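Local coordinates for glutathione S-transferase (Pseudomonas protegens, PDB 4IKH), which binds two glutathione molecules and, as a member of the glutathione transferase superfamily, probably catalyses transfer reactions that use glutathione, at residues 99-104 and 112-117; 206-209 and 213-216. One frame throughout, in Å; residues are numbered along the deposited sequence.

Interaction 1: residues 99-104 and 112-117; sequences LADKSG and AARYET
D101 and R114 form a salt bridge between the last turn of helix 92-103, in the thioredoxin-like N-terminal domain of the GST fold, and the first turns of helix 111-140, the long helix that follows the interdomain linker. The contact is all but a single point, burying 67 Å² in total. Its tight part is one bond: R114 NH2 donates to D101 OD1 at 2.8 Å, nearly straight at 171°, into the syn lone pair. The two flat groups lie almost in one plane, 15° apart, and the carboxylate sits at the guanidinium edge. With CG anti to the backbone N (chi1 -176°) and the chain extended as far as NE, the arginine reaches over to D101, and no other pair of the two segments comes into contact. R114 NH1 is held separately by the carbonyl of A108 in the linker, which probably fixes the rotation of the guanidinium. The other carboxylate oxygen, D101 OD2, is gripped by the hydroxyl of Y115 of the second subunit, and Y115 of this chain bonds in the same way to D101 of the second subunit. Shortening D101 to an alanine would remove both carboxylate oxygens and would probably leave R114 NH2 without its charged mate, the bridging water without its acceptor and that tyrosine hydroxyl without its partner. The looser link between the two side chains runs through this water, which donates to D101 OD2 at 2.7 Å and accepts only weakly from R114 NH2 at 3.1 Å.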
loop_
_atom_site.group_PDB
_atom_site.type_symbol
_atom_site.label_atom_id
_atom_site.label_comp_id
_atom_site.label_asym_id
_atom_site.label_seq_id
_atom_site.Cartn_x
_atom_site.Cartn_y
_atom_site.Cartn_z
ATOM N N LEU A 99 -4.538 0.140 14.998
ATOM C CA LEU A 99 -4.348 -0.642 16.220
ATOM C C LEU A 99 -3.028 -0.301 16.912
ATOM O O LEU A 99 -2.916 -0.406 18.132
ATOM C CB LEU A 99 -4.427 -2.135 15.916
ATOM C CG LEU A 99 -5.744 -2.681 15.362
ATOM C CD1 LEU A 99 -5.539 -4.120 14.945
ATOM C CD2 LEU A 99 -6.868 -2.577 16.385
ATOM N N ALA A 100 -2.034 0.129 16.139
ATOM C CA ALA A 100 -0.754 0.550 16.715
ATOM C C ALA A 100 -0.921 1.821 17.537
ATOM O O ALA A 100 -0.439 1.902 18.673
ATOM C CB ALA A 100 0.285 0.761 15.627
ATOM N N ASP A 101 -1.583 2.809 16.937
ATOM C CA ASP A 101 -1.885 4.087 17.578
ATOM C C ASP A 101 -2.688 3.880 18.851
ATOM O O ASP A 101 -2.394 4.463 19.898
ATOM C CB ASP A 101 -2.725 4.958 16.638
ATOM C CG ASP A 101 -1.897 5.722 15.620
ATOM O OD1 ASP A 101 -0.650 5.663 15.656
ATOM O OD2 ASP A 101 -2.512 6.406 14.777
ATOM N N LYS A 102 -3.719 3.052 18.748
ATOM C CA LYS A 102 -4.623 2.809 19.865
ATOM C C LYS A 102 -3.935 2.108 21.047
ATOM O O LYS A 102 -4.222 2.412 22.206
ATOM C CB LYS A 102 -5.816 1.976 19.395
ATOM C CG LYS A 102 -6.995 2.004 20.350
ATOM C CD LYS A 102 -8.019 0.925 20.009
ATOM C CE LYS A 102 -9.292 1.138 20.818
ATOM N NZ LYS A 102 -10.207 -0.034 20.763
ATOM N N SER A 103 -3.036 1.171 20.754
ATOM C CA SER A 103 -2.355 0.409 21.807
ATOM C C SER A 103 -1.003 1.001 22.195
ATOM O O SER A 103 -0.402 0.583 23.183
ATOM C CB SER A 103 -2.159 -1.044 21.371
ATOM O OG SER A 103 -1.289 -1.132 20.251
ATOM N N GLY A 104 -0.512 1.957 21.411
ATOM C CA GLY A 104 0.803 2.529 21.654
ATOM C C GLY A 104 1.933 1.530 21.451
ATOM O O GLY A 104 3.051 1.741 21.932
ATOM N N ALA A 112 12.160 9.683 13.245
ATOM C CA ALA A 112 12.491 9.057 11.979
ATOM C C ALA A 112 11.958 7.626 11.932
ATOM O O ALA A 112 11.447 7.183 10.903
ATOM C CB ALA A 112 14.001 9.079 11.772
ATOM N N ALA A 113 12.058 6.922 13.058
ATOM C CA ALA A 113 11.693 5.503 13.120
ATOM C C ALA A 113 10.234 5.221 12.737
ATOM O O ALA A 113 9.946 4.234 12.048
ATOM C CB ALA A 113 12.027 4.913 14.498
ATOM N N ARG A 114 9.317 6.073 13.187
ATOM C CA ARG A 114 7.911 5.943 12.794
ATOM C C ARG A 114 7.749 5.949 11.277
ATOM O O ARG A 114 7.103 5.067 10.711
ATOM C CB ARG A 114 7.059 7.061 13.413
ATOM C CG ARG A 114 5.559 6.915 13.125
ATOM C CD ARG A 114 4.720 8.047 13.735
ATOM N NE ARG A 114 3.290 7.837 13.499
ATOM C CZ ARG A 114 2.501 7.129 14.304
ATOM N NH1 ARG A 114 3.008 6.563 15.395
ATOM N NH2 ARG A 114 1.214 6.979 14.021
ATOM N N TYR A 115 8.339 6.936 10.612
ATOM C CA TYR A 115 8.135 7.095 9.174
ATOM C C TYR A 115 8.870 6.037 8.360
ATOM O O TYR A 115 8.406 5.616 7.287
ATOM C CB TYR A 115 8.488 8.523 8.740
ATOM C CG TYR A 115 7.608 9.531 9.440
ATOM C CD1 TYR A 115 6.257 9.636 9.121
ATOM C CD2 TYR A 115 8.114 10.355 10.438
ATOM C CE1 TYR A 115 5.442 10.539 9.770
ATOM C CE2 TYR A 115 7.305 11.260 11.090
ATOM C CZ TYR A 115 5.969 11.351 10.745
ATOM O OH TYR A 115 5.153 12.250 11.388
ATOM N N GLU A 116 10.006 5.589 8.880
ATOM C CA GLU A 116 10.711 4.460 8.286
ATOM C C GLU A 116 9.928 3.166 8.444
ATOM O O GLU A 116 9.973 2.298 7.572
ATOM C CB GLU A 116 12.103 4.316 8.902
ATOM C CG GLU A 116 13.038 5.427 8.473
ATOM C CD GLU A 116 14.296 5.492 9.306
ATOM O OE1 GLU A 116 14.385 4.760 10.319
ATOM O OE2 GLU A 116 15.187 6.286 8.944
ATOM N N THR A 117 9.219 3.021 9.557
ATOM C CA THR A 117 8.358 1.852 9.723
ATOM C C THR A 117 7.195 1.885 8.721
ATOM O O THR A 117 6.903 0.879 8.067
ATOM C CB THR A 117 7.814 1.758 11.148
ATOM O OG1 THR A 117 8.901 1.844 12.075
ATOM C CG2 THR A 117 7.094 0.438 11.352
HETATM O O HOH W 1 -1.432 8.157 13.041
#

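Interaction 2: residues 206-209 and 213-216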
loop_
_atom_site.group_PDB
_atom_site.type_symbol
_atom_site.label_atom_id
_atom_site.label_comp_id
_atom_site.label_asym_id
_atom_site.label_seq_id
_atom_site.Cartn_x
_atom_site.Cartn_y
_atom_site.Cartn_z
ATOM N N GLY A 206 13.384 -19.403 -5.516
ATOM C CA GLY A 206 14.661 -19.717 -4.892
ATOM C C GLY A 206 14.795 -19.093 -3.513
ATOM O O GLY A 206 15.700 -18.289 -3.268
ATOM N N ILE A 207 13.895 -19.463 -2.609
ATOM C CA ILE A 207 13.844 -18.852 -1.282
ATOM C C ILE A 207 15.107 -19.108 -0.429
ATOM O O ILE A 207 15.476 -18.265 0.398
ATOM C CB ILE A 207 12.576 -19.299 -0.517
ATOM C CG1 ILE A 207 12.418 -18.504 0.782
ATOM C CG2 ILE A 207 12.601 -20.813 -0.248
ATOM C CD1 ILE A 207 11.850 -17.075 0.578
ATOM N N ASP A 208 15.777 -20.249 -0.625
ATOM C CA ASP A 208 17.006 -20.519 0.128
ATOM C C ASP A 208 18.107 -19.480 -0.164
ATOM O O ASP A 208 19.042 -19.328 0.615
ATOM C CB ASP A 208 17.519 -21.966 -0.086
ATOM C CG ASP A 208 16.562 -23.030 0.480
ATOM O OD1 ASP A 208 15.728 -22.692 1.345
ATOM O OD2 ASP A 208 16.641 -24.206 0.060
ATOM N N ASN A 209 17.983 -18.751 -1.270
ATOM C CA ASN A 209 18.952 -17.708 -1.617
ATOM C C ASN A 209 18.777 -16.426 -0.814
ATOM O O ASN A 209 19.491 -15.451 -1.038
ATOM C CB ASN A 209 18.854 -17.359 -3.104
ATOM C CG ASN A 209 19.187 -18.524 -3.998
ATOM O OD1 ASN A 209 20.091 -19.299 -3.703
ATOM N ND2 ASN A 209 18.454 -18.659 -5.106
ATOM N N VAL A 213 15.976 -13.244 5.046
ATOM C CA VAL A 213 14.516 -13.334 4.994
ATOM C C VAL A 213 14.026 -14.602 5.701
ATOM O O VAL A 213 13.083 -14.557 6.498
ATOM C CB VAL A 213 14.015 -13.339 3.532
ATOM C CG1 VAL A 213 12.527 -13.627 3.466
ATOM C CG2 VAL A 213 14.328 -12.013 2.853
ATOM N N LYS A 214 14.667 -15.728 5.395
ATOM C CA LYS A 214 14.363 -17.000 6.065
ATOM C C LYS A 214 14.638 -16.942 7.567
ATOM O O LYS A 214 13.837 -17.434 8.361
ATOM C CB LYS A 214 15.126 -18.167 5.436
ATOM C CG LYS A 214 14.330 -18.966 4.406
ATOM C CD LYS A 214 15.189 -20.063 3.767
ATOM C CE LYS A 214 15.321 -21.292 4.668
ATOM N NZ LYS A 214 16.483 -22.182 4.311
ATOM N N ARG A 215 15.756 -16.333 7.957
ATOM C CA ARG A 215 16.075 -16.179 9.374
ATOM C C ARG A 215 14.952 -15.463 10.128
ATOM O O ARG A 215 14.446 -15.976 11.132
ATOM C CB ARG A 215 17.401 -15.434 9.573
ATOM C CG ARG A 215 17.656 -15.033 11.025
ATOM C CD ARG A 215 18.970 -14.267 11.210
ATOM N NE ARG A 215 19.092 -13.138 10.280
ATOM C CZ ARG A 215 18.706 -11.894 10.553
ATOM N NH1 ARG A 215 18.168 -11.605 11.736
ATOM N NH2 ARG A 215 18.861 -10.932 9.645
ATOM N N VAL A 216 14.546 -14.289 9.637
ATOM C CA VAL A 216 13.575 -13.483 10.359
ATOM C C VAL A 216 12.183 -14.130 10.313
ATOM O O VAL A 216 11.438 -14.083 11.289
ATOM C CB VAL A 216 13.542 -12.028 9.835
ATOM C CG1 VAL A 216 12.607 -11.170 10.683
ATOM C CG2 VAL A 216 14.951 -11.437 9.843
#
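Residues 207-209 form a short 3-10 turn, entered from G206, with N209 N bonded back to G206 O at 3.1 Å, and the turn leads into helix 211-220, of which 213-216 is an early turn. The backbones stay well apart, with D208 and K214 the nearest pair at 7.4 Å between their CA atoms, so the contact rests on the side chain of K214, which meets both side-chain and backbone atoms. G206 has positive phi (60°), and a CB there would run into the N209 side-chain amide. The aliphatic part of K214 lies against I207, with K214 CG 4.1 Å from I207 CG1 and K214 CD 3.8 Å from I207 O. A bend at chi3 (79°) then swings the ammonium round to D208, and K214 NZ donates to D208 OD1 at 3.1 Å in a salt bridge. The nitrogen stands above the carboxylate plane, 54° out of it. D208 and K214 lie at the surface of the assembly, whereas I207 is buried. The turn lies beside the start of helix 211-220, with I207 packing on I196 of helix 183-196 while V213 reaches I192 of that helix and L163 and L166 of helix 150-170.

In the fold
The two contacts come in series along the chain, their centres 27 Å apart and their nearest atoms about 13 Å apart, without touching. Interaction 1 joins helix 92-103, which follows the four-stranded sheet of the N-terminal domain, to helix 111-140, and so bridges the two domains beside the subunit interface. Interaction 2 lies wholly within the helical C-terminal domain, tying a turn after helix 183-196 to helix 211-220; no other chain of the assembly touches its segments. Both are away from the annotated glutathione sites. One therefore connects domains and neighbours the dimer contact, whereas the other is local packing on the periphery of a single domain.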